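Local coordinates for appr-1-p processing domain protein (Thermus aquaticus Y51MC23, PDB 5M3E), which is a small single-domain protein of the macro domain family and holds adenosine-5-diphosphoribose in this model, at residues Ala22-Leu27 against Ser120-Pro125; Arg13-Asn18 against Glu153-Glu158. All blocks are in the same frame, centred on the assembly; numbering follows the deposited sequence.

Interaction 1 of 2, residues Ala22-Leu27 against Ser120-Pro125; sequences APVEAL and SIALPP. With APR (adenosine-5-diphosphoribose), chain B.
Ser120 takes hold of the start of strand 26-31 through both its side chain and its backbone. Its OG accepts the backbone N-H of Glu25, N to OG 3.1 Å and reasonably straight at 155° at the hydrogen. One residue on, Ala26 N donates to Ser120 O across 3.2 Å, a more bent bond whose donor sits 22° out of the carbonyl plane. The chain then answers in the other direction: Ala122 N donates its N-H to Ala26 O at 3.1 Å, with the donor nearly along the C=O axis. That same oxygen also receives a CA-H...O contact from Ile121, so Ala26 O is engaged twice. The Ser120 hydroxyl reaches the Glu25 amide because OG stands between its own backbone N and carbonyl carbon (chi1 58°), turned to the neighbouring chain. The bonds belong to a parallel pairing, Ala26 beside Ile121 and Leu27 beside Ala122, in the middle of the mixed sheet that forms the core of the macro domain fold. On one side of that sheet Ala122 CB meets Ala22 CB at 3.7 Å, with Val24 CG2 and Leu27 CD2 each 4.0 Å from the same Ala122 CB. On the other side, Ala26 CB meets the end of Ile121 at CD1. Before the strand, Pro23 centres an inverse gamma turn, closed by Val24 N bonding to Ala22 O at 2.8 Å; this turn swings the Val24 side chain in against Ser120 and Ala122. Polar groups pointing elsewhere have partners too: Val24 O accepts from the Gln80 side chain, and Glu25 OE1 accepts from the backbone N-H of Arg119. Farther along, past the strand, Pro125 brings CD to 3.5 Å from O4' of adenosine-5-diphosphoribose.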
loop_
_atom_site.group_PDB
_atom_site.type_symbol
_atom_site.label_atom_id
_atom_site.label_comp_id
_atom_site.label_asym_id
_atom_site.label_seq_id
_atom_site.Cartn_x
_atom_site.Cartn_y
_atom_site.Cartn_z
ATOM N N ALA A 22 4.639 -11.926 3.082
ATOM C CA ALA A 22 3.656 -12.443 2.124
ATOM C C ALA A 22 4.336 -12.915 0.838
ATOM O O ALA A 22 5.138 -12.183 0.264
ATOM C CB ALA A 22 2.591 -11.403 1.786
ATOM N N PRO A 23 3.970 -14.109 0.344
ATOM C CA PRO A 23 4.652 -14.638 -0.830
ATOM C C PRO A 23 4.141 -14.033 -2.153
ATOM O O PRO A 23 3.641 -14.776 -3.007
ATOM C CB PRO A 23 4.337 -16.148 -0.741
ATOM C CG PRO A 23 3.005 -16.212 -0.049
ATOM C CD PRO A 23 2.781 -14.923 0.684
ATOM N N VAL A 24 4.329 -12.725 -2.342
ATOM C CA VAL A 24 3.714 -11.990 -3.458
ATOM C C VAL A 24 4.700 -11.168 -4.296
ATOM O O VAL A 24 5.850 -10.927 -3.898
ATOM C CB VAL A 24 2.568 -11.059 -2.990
ATOM C CG1 VAL A 24 1.431 -11.875 -2.403
ATOM C CG2 VAL A 24 3.042 -10.000 -2.001
ATOM N N GLU A 25 4.211 -10.754 -5.464
ATOM C CA GLU A 25 4.951 -9.907 -6.391
ATOM C C GLU A 25 5.035 -8.455 -5.921
ATOM O O GLU A 25 6.074 -7.815 -6.142
ATOM C CB GLU A 25 4.328 -9.986 -7.794
ATOM C CG GLU A 25 4.407 -11.395 -8.393
ATOM C CD GLU A 25 3.877 -11.509 -9.820
ATOM O OE1 GLU A 25 3.216 -10.569 -10.324
ATOM O OE2 GLU A 25 4.124 -12.570 -10.442
ATOM N N ALA A 26 3.967 -7.952 -5.275
ATOM C CA ALA A 26 3.867 -6.523 -4.867
ATOM C C ALA A 26 3.364 -6.328 -3.448
ATOM O O ALA A 26 2.398 -6.953 -3.040
ATOM C CB ALA A 26 2.974 -5.741 -5.821
ATOM N N LEU A 27 4.019 -5.449 -2.699
ATOM C CA LEU A 27 3.628 -5.153 -1.314
ATOM C C LEU A 27 3.129 -3.719 -1.193
ATOM O O LEU A 27 3.734 -2.816 -1.725
ATOM C CB LEU A 27 4.813 -5.371 -0.350
ATOM C CG LEU A 27 5.223 -6.801 0.011
ATOM C CD1 LEU A 27 6.368 -6.763 1.025
ATOM C CD2 LEU A 27 4.054 -7.596 0.571
ATOM N N SER A 120 0.029 -10.935 -8.048
ATOM C CA SER A 120 -0.286 -11.118 -6.640
ATOM C C SER A 120 0.196 -9.892 -5.835
ATOM O O SER A 120 1.231 -9.288 -6.141
ATOM C CB SER A 120 0.331 -12.425 -6.103
ATOM O OG SER A 120 1.746 -12.462 -6.261
ATOM N N ILE A 121 -0.575 -9.534 -4.814
ATOM C CA ILE A 121 -0.323 -8.323 -4.050
ATOM C C ILE A 121 -0.874 -8.515 -2.633
ATOM O O ILE A 121 -1.814 -9.244 -2.433
ATOM C CB ILE A 121 -0.889 -7.066 -4.797
ATOM C CG1 ILE A 121 -0.771 -5.795 -3.949
ATOM C CG2 ILE A 121 -2.338 -7.250 -5.198
ATOM C CD1 ILE A 121 -0.745 -4.518 -4.774
ATOM N N ALA A 122 -0.242 -7.886 -1.659
ATOM C CA ALA A 122 -0.697 -7.936 -0.289
ATOM C C ALA A 122 -0.777 -6.529 0.284
ATOM O O ALA A 122 0.090 -5.687 -0.004
ATOM C CB ALA A 122 0.235 -8.797 0.540
ATOM N N LEU A 123 -1.824 -6.283 1.072
ATOM C CA LEU A 123 -2.055 -4.988 1.734
ATOM C C LEU A 123 -2.307 -5.153 3.239
ATOM O O LEU A 123 -2.756 -6.207 3.672
ATOM C CB LEU A 123 -3.316 -4.276 1.249
ATOM C CG LEU A 123 -3.887 -4.214 -0.156
ATOM C CD1 LEU A 123 -4.234 -5.609 -0.680
ATOM C CD2 LEU A 123 -5.107 -3.297 -0.108
ATOM N N PRO A 124 -2.062 -4.073 4.012
ATOM C CA PRO A 124 -2.504 -3.940 5.381
ATOM C C PRO A 124 -3.856 -3.191 5.445
ATOM O O PRO A 124 -4.396 -2.853 4.376
ATOM C CB PRO A 124 -1.400 -3.103 5.999
ATOM C CG PRO A 124 -1.033 -2.159 4.894
ATOM C CD PRO A 124 -1.246 -2.909 3.610
ATOM N N PRO A 125 -4.389 -2.935 6.686
ATOM C CA PRO A 125 -5.561 -2.087 6.892
ATOM C C PRO A 125 -5.228 -0.609 6.718
ATOM O O PRO A 125 -4.807 0.078 7.670
ATOM C CB PRO A 125 -6.011 -2.426 8.344
ATOM C CG PRO A 125 -5.393 -3.755 8.631
ATOM C CD PRO A 125 -4.050 -3.628 7.949
HETATM N N1 APR B . 1.562 -6.915 8.907
HETATM C C2 APR B . 0.231 -6.700 8.799
HETATM N N3 APR B . -0.404 -5.694 9.433
HETATM C C4 APR B . 0.282 -4.838 10.229
HETATM C C5 APR B . 1.742 -4.997 10.403
HETATM C C6 APR B . 2.357 -6.126 9.666
HETATM N N6 APR B . 3.678 -6.377 9.744
HETATM N N7 APR B . 2.154 -4.012 11.234
HETATM C C8 APR B . 1.051 -3.280 11.558
HETATM N N9 APR B . -0.063 -3.791 10.960
HETATM C "C1'" APR B . -1.457 -3.304 11.008
HETATM C "C2'" APR B . -1.884 -2.690 12.329
HETATM O "O2'" APR B . -3.175 -3.201 12.658
HETATM C "C3'" APR B . -2.002 -1.215 12.063
HETATM O "O3'" APR B . -3.033 -0.603 12.865
HETATM O "O4'" APR B . -1.567 -2.282 10.010
HETATM C "C4'" APR B . -2.293 -1.187 10.556
HETATM C "C5'" APR B . -1.925 0.093 9.816
HETATM O "O5'" APR B . -0.610 0.545 10.175
HETATM P PA APR B . -0.293 2.123 10.208
HETATM O O1A APR B . 1.193 2.236 10.023
HETATM O O2A APR B . -0.966 2.733 11.405
HETATM O O3A APR B . -0.978 2.657 8.825
HETATM P PB APR B . -1.989 3.914 8.663
HETATM O O1B APR B . -3.091 3.819 9.685
HETATM O O2B APR B . -2.372 4.054 7.189
HETATM O O5D APR B . -1.121 5.219 9.027
HETATM C C5D APR B . -0.230 5.891 8.126
HETATM O O4D APR B . 1.513 5.666 9.802
HETATM O O1D APR B . 2.649 3.894 8.820
HETATM C C1D APR B . 2.750 5.266 9.218
HETATM O O2D APR B . 4.339 6.636 7.979
HETATM C C2D APR B . 2.994 6.148 7.996
HETATM O O3D APR B . 2.432 8.449 8.616
HETATM C C3D APR B . 1.931 7.229 8.055
HETATM C C4D APR B . 0.856 6.608 8.940
#

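Interaction 2 of 2, residues Arg13-Asn18 against Glu153-Glu158; sequences RFVRGN and EVWVYE. With APR (adenosine-5-diphosphoribose), chain B.
Val15 spreads its two methyls between two aromatic rings on the same side of the sheet. CG2 sits over the face of the Tyr157 ring, 3.5 Å from its centroid and only 9° off the normal, a well-centred CH-pi contact. CG1 goes the other way, to the edge of the Trp155 indole, 3.4 Å from CE3 and near the ring plane. With chi1 at -61°, CG1 lies beside the backbone N while CG2 falls between N and the carbonyl carbon, which splits the methyls between the two rings. Arg13 CB touches the indole obliquely near CE3, before its chain leads away. On the reverse side of the sheet, Phe14 lies alongside Val156, its CE1 3.6 Å from CG1.

Between these layers runs a regular parallel pairing. Arg13 N bonds to Val154 O, Val156 N to Arg13 O at 2.8 Å, and Val15 N to Val156 O, this last almost straight at 168°. Past Tyr157 the pairing fades: Glu158 N to Val15 O, 3.0 Å, is weak. Beyond Val15 and Arg16, the 13-18 segment turns at Gly17, where a side chain would collide with the carbonyl oxygen of Arg16, and Asn18 reaches adenosine-5-diphosphoribose: its OD1 accepts from ligand N6 at 2.8 Å and also from Leu20 N. In the conformer described here, the Glu158 carboxylate has its main partner outside, OE2 accepting from Trp135 NE1.

Strand 11-15 is the outermost strand on this side of the macro domain sheet, with 153-157 between it and 120-123. Helix 135-146 lies against the Phe14 and Val156 side, where Lys139 makes a cation-pi contact with Phe14, while Trp155 and Tyr157 reach across to Ala122 of strand 120-123.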
loop_
_atom_site.group_PDB
_atom_site.type_symbol
_atom_site.label_atom_id
_atom_site.label_comp_id
_atom_site.label_asym_id
_atom_site.label_seq_id
_atom_site.Cartn_x
_atom_site.Cartn_y
_atom_site.Cartn_z
ATOM N N ARG A 13 -8.382 -12.497 -0.348
ATOM C CA ARG A 13 -8.201 -13.334 0.828
ATOM C C ARG A 13 -7.870 -12.521 2.101
ATOM O O ARG A 13 -6.896 -11.749 2.117
ATOM C CB ARG A 13 -7.063 -14.334 0.534
ATOM C CG ARG A 13 -7.485 -15.785 0.420
ATOM C CD ARG A 13 -8.201 -16.241 1.695
ATOM N NE ARG A 13 -7.908 -17.630 2.062
ATOM C CZ ARG A 13 -8.259 -18.205 3.217
ATOM N NH1 ARG A 13 -8.949 -17.531 4.141
ATOM N NH2 ARG A 13 -7.920 -19.476 3.454
ATOM N N PHE A 14 -8.657 -12.713 3.166
ATOM C CA PHE A 14 -8.376 -12.080 4.453
ATOM C C PHE A 14 -7.569 -13.020 5.307
ATOM O O PHE A 14 -7.964 -14.171 5.509
ATOM C CB PHE A 14 -9.654 -11.626 5.153
ATOM C CG PHE A 14 -10.324 -10.487 4.441
ATOM C CD1 PHE A 14 -9.865 -9.187 4.604
ATOM C CD2 PHE A 14 -11.371 -10.722 3.539
ATOM C CE1 PHE A 14 -10.446 -8.138 3.907
ATOM C CE2 PHE A 14 -11.957 -9.679 2.840
ATOM C CZ PHE A 14 -11.497 -8.384 3.021
ATOM N N VAL A 15 -6.418 -12.515 5.764
ATOM C CA VAL A 15 -5.443 -13.281 6.538
ATOM C C VAL A 15 -4.886 -12.481 7.708
ATOM O O VAL A 15 -4.916 -11.257 7.702
ATOM C CB VAL A 15 -4.249 -13.782 5.669
ATOM C CG1 VAL A 15 -4.739 -14.704 4.563
ATOM C CG2 VAL A 15 -3.433 -12.638 5.088
ATOM N N ARG A 16 -4.388 -13.212 8.703
ATOM C CA ARG A 16 -3.639 -12.663 9.833
ATOM C C ARG A 16 -2.175 -13.030 9.605
ATOM O O ARG A 16 -1.854 -13.963 8.851
ATOM C CB ARG A 16 -4.073 -13.260 11.183
ATOM C CG ARG A 16 -5.553 -13.573 11.373
ATOM C CD ARG A 16 -6.309 -12.417 12.007
ATOM N NE ARG A 16 -7.753 -12.670 11.997
ATOM C CZ ARG A 16 -8.688 -11.851 12.488
ATOM N NH1 ARG A 16 -8.361 -10.681 13.049
ATOM N NH2 ARG A 16 -9.972 -12.200 12.401
ATOM N N GLY A 17 -1.297 -12.301 10.283
ATOM C CA GLY A 17 0.124 -12.520 10.200
ATOM C C GLY A 17 0.827 -11.223 9.905
ATOM O O GLY A 17 0.317 -10.136 10.183
ATOM N N ASN A 18 2.013 -11.360 9.332
ATOM C CA ASN A 18 2.893 -10.248 9.069
ATOM C C ASN A 18 2.940 -10.073 7.556
ATOM O O ASN A 18 3.349 -10.982 6.840
ATOM C CB ASN A 18 4.281 -10.527 9.666
ATOM C CG ASN A 18 5.369 -9.651 9.071
ATOM O OD1 ASN A 18 5.115 -8.536 8.622
ATOM N ND2 ASN A 18 6.586 -10.152 9.072
ATOM N N GLU A 153 -4.290 -12.337 -7.396
ATOM C CA GLU A 153 -4.498 -12.793 -6.012
ATOM C C GLU A 153 -4.254 -11.644 -5.061
ATOM O O GLU A 153 -3.212 -11.034 -5.132
ATOM C CB GLU A 153 -3.554 -13.926 -5.633
ATOM C CG GLU A 153 -3.901 -15.256 -6.280
ATOM C CD GLU A 153 -3.418 -16.457 -5.477
ATOM O OE1 GLU A 153 -3.808 -16.619 -4.292
ATOM O OE2 GLU A 153 -2.665 -17.256 -6.051
ATOM N N VAL A 154 -5.196 -11.383 -4.155
ATOM C CA VAL A 154 -5.101 -10.249 -3.229
ATOM C C VAL A 154 -5.087 -10.777 -1.816
ATOM O O VAL A 154 -6.011 -11.449 -1.427
ATOM C CB VAL A 154 -6.275 -9.264 -3.411
ATOM C CG1 VAL A 154 -6.049 -7.992 -2.602
ATOM C CG2 VAL A 154 -6.470 -8.917 -4.881
ATOM N N TRP A 155 -4.027 -10.477 -1.057
ATOM C CA TRP A 155 -3.939 -10.833 0.367
ATOM C C TRP A 155 -4.121 -9.574 1.200
ATOM O O TRP A 155 -3.419 -8.568 1.006
ATOM C CB TRP A 155 -2.594 -11.467 0.705
ATOM C CG TRP A 155 -2.309 -12.722 -0.035
ATOM C CD1 TRP A 155 -1.584 -12.843 -1.169
ATOM C CD2 TRP A 155 -2.739 -14.041 0.314
ATOM N NE1 TRP A 155 -1.530 -14.154 -1.566
ATOM C CE2 TRP A 155 -2.235 -14.916 -0.674
ATOM C CE3 TRP A 155 -3.519 -14.568 1.359
ATOM C CZ2 TRP A 155 -2.479 -16.304 -0.650
ATOM C CZ3 TRP A 155 -3.771 -15.951 1.383
ATOM C CH2 TRP A 155 -3.246 -16.800 0.384
ATOM N N VAL A 156 -5.065 -9.627 2.130
ATOM C CA VAL A 156 -5.404 -8.463 2.917
ATOM C C VAL A 156 -5.214 -8.889 4.360
ATOM O O VAL A 156 -5.829 -9.863 4.818
ATOM C CB VAL A 156 -6.854 -7.954 2.645
ATOM C CG1 VAL A 156 -7.149 -6.697 3.460
ATOM C CG2 VAL A 156 -7.100 -7.678 1.162
ATOM N N TYR A 157 -4.383 -8.149 5.077
ATOM C CA TYR A 157 -4.048 -8.491 6.452
ATOM C C TYR A 157 -4.971 -7.755 7.394
ATOM O O TYR A 157 -4.760 -6.575 7.638
ATOM C CB TYR A 157 -2.568 -8.200 6.744
ATOM C CG TYR A 157 -1.686 -9.250 6.132
ATOM C CD1 TYR A 157 -1.480 -9.283 4.756
ATOM C CD2 TYR A 157 -1.111 -10.261 6.913
ATOM C CE1 TYR A 157 -0.710 -10.269 4.175
ATOM C CE2 TYR A 157 -0.335 -11.254 6.340
ATOM C CZ TYR A 157 -0.137 -11.250 4.968
ATOM O OH TYR A 157 0.630 -12.218 4.357
ATOM N N GLU A 158 -6.025 -8.438 7.863
ATOM C CA GLU A 158 -6.969 -7.856 8.847
ATOM C C GLU A 158 -6.244 -7.588 10.173
ATOM O O GLU A 158 -5.351 -8.347 10.559
ATOM C CB GLU A 158 -8.200 -8.762 9.107
ATOM C CG GLU A 158 -9.133 -8.983 7.920
ATOM C CD GLU A 158 -10.560 -9.404 8.303
ATOM O OE1 GLU A 158 -10.934 -10.571 8.053
ATOM O OE2 GLU A 158 -11.330 -8.570 8.838
HETATM N N1 APR B . 1.562 -6.915 8.907
HETATM C C2 APR B . 0.231 -6.700 8.799
HETATM N N3 APR B . -0.404 -5.694 9.433
HETATM C C4 APR B . 0.282 -4.838 10.229
HETATM C C5 APR B . 1.742 -4.997 10.403
HETATM C C6 APR B . 2.357 -6.126 9.666
HETATM N N6 APR B . 3.678 -6.377 9.744
HETATM N N7 APR B . 2.154 -4.012 11.234
HETATM C C8 APR B . 1.051 -3.280 11.558
HETATM N N9 APR B . -0.063 -3.791 10.960
HETATM C "C1'" APR B . -1.457 -3.304 11.008
HETATM C "C2'" APR B . -1.884 -2.690 12.329
HETATM O "O2'" APR B . -3.175 -3.201 12.658
HETATM C "C3'" APR B . -2.002 -1.215 12.063
HETATM O "O3'" APR B . -3.033 -0.603 12.865
HETATM O "O4'" APR B . -1.567 -2.282 10.010
HETATM C "C4'" APR B . -2.293 -1.187 10.556
HETATM C "C5'" APR B . -1.925 0.093 9.816
HETATM O "O5'" APR B . -0.610 0.545 10.175
HETATM P PA APR B . -0.293 2.123 10.208
HETATM O O1A APR B . 1.193 2.236 10.023
HETATM O O2A APR B . -0.966 2.733 11.405
HETATM O O3A APR B . -0.978 2.657 8.825
HETATM P PB APR B . -1.989 3.914 8.663
HETATM O O1B APR B . -3.091 3.819 9.685
HETATM O O2B APR B . -2.372 4.054 7.189
HETATM O O5D APR B . -1.121 5.219 9.027
HETATM C C5D APR B . -0.230 5.891 8.126
HETATM O O4D APR B . 1.513 5.666 9.802
HETATM O O1D APR B . 2.649 3.894 8.820
HETATM C C1D APR B . 2.750 5.266 9.218
HETATM O O2D APR B . 4.339 6.636 7.979
HETATM C C2D APR B . 2.994 6.148 7.996
HETATM O O3D APR B . 2.432 8.449 8.616
HETATM C C3D APR B . 1.931 7.229 8.055
HETATM C C4D APR B . 0.856 6.608 8.940
#

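Interactions 1 and 2 are joined through the neighbouring strands 120-123 and 153-157, their centres 8 Å apart. Probable hydrogen bonds stitch the seam: Leu123 N to Trp155 O at 2.8 Å and Trp155 N to Ile121 O at 2.9 Å. A second link bypasses that seam: Ala22 CB of interaction 1 packs 3.3 Å from Tyr157 OH of interaction 2. In sequence, interaction 1 is nested within the loop that interaction 2 closes. Both meet adenosine-5-diphosphoribose at the C-terminal ends of their strands, from different parts: Asn18 of interaction 2 at the adenine, Pro125 of interaction 1 at the adjoining ribose. Leu19 N, Asn32, Gln44, Thr89 and Asn130 N add further hydrogen bonds to the ligand.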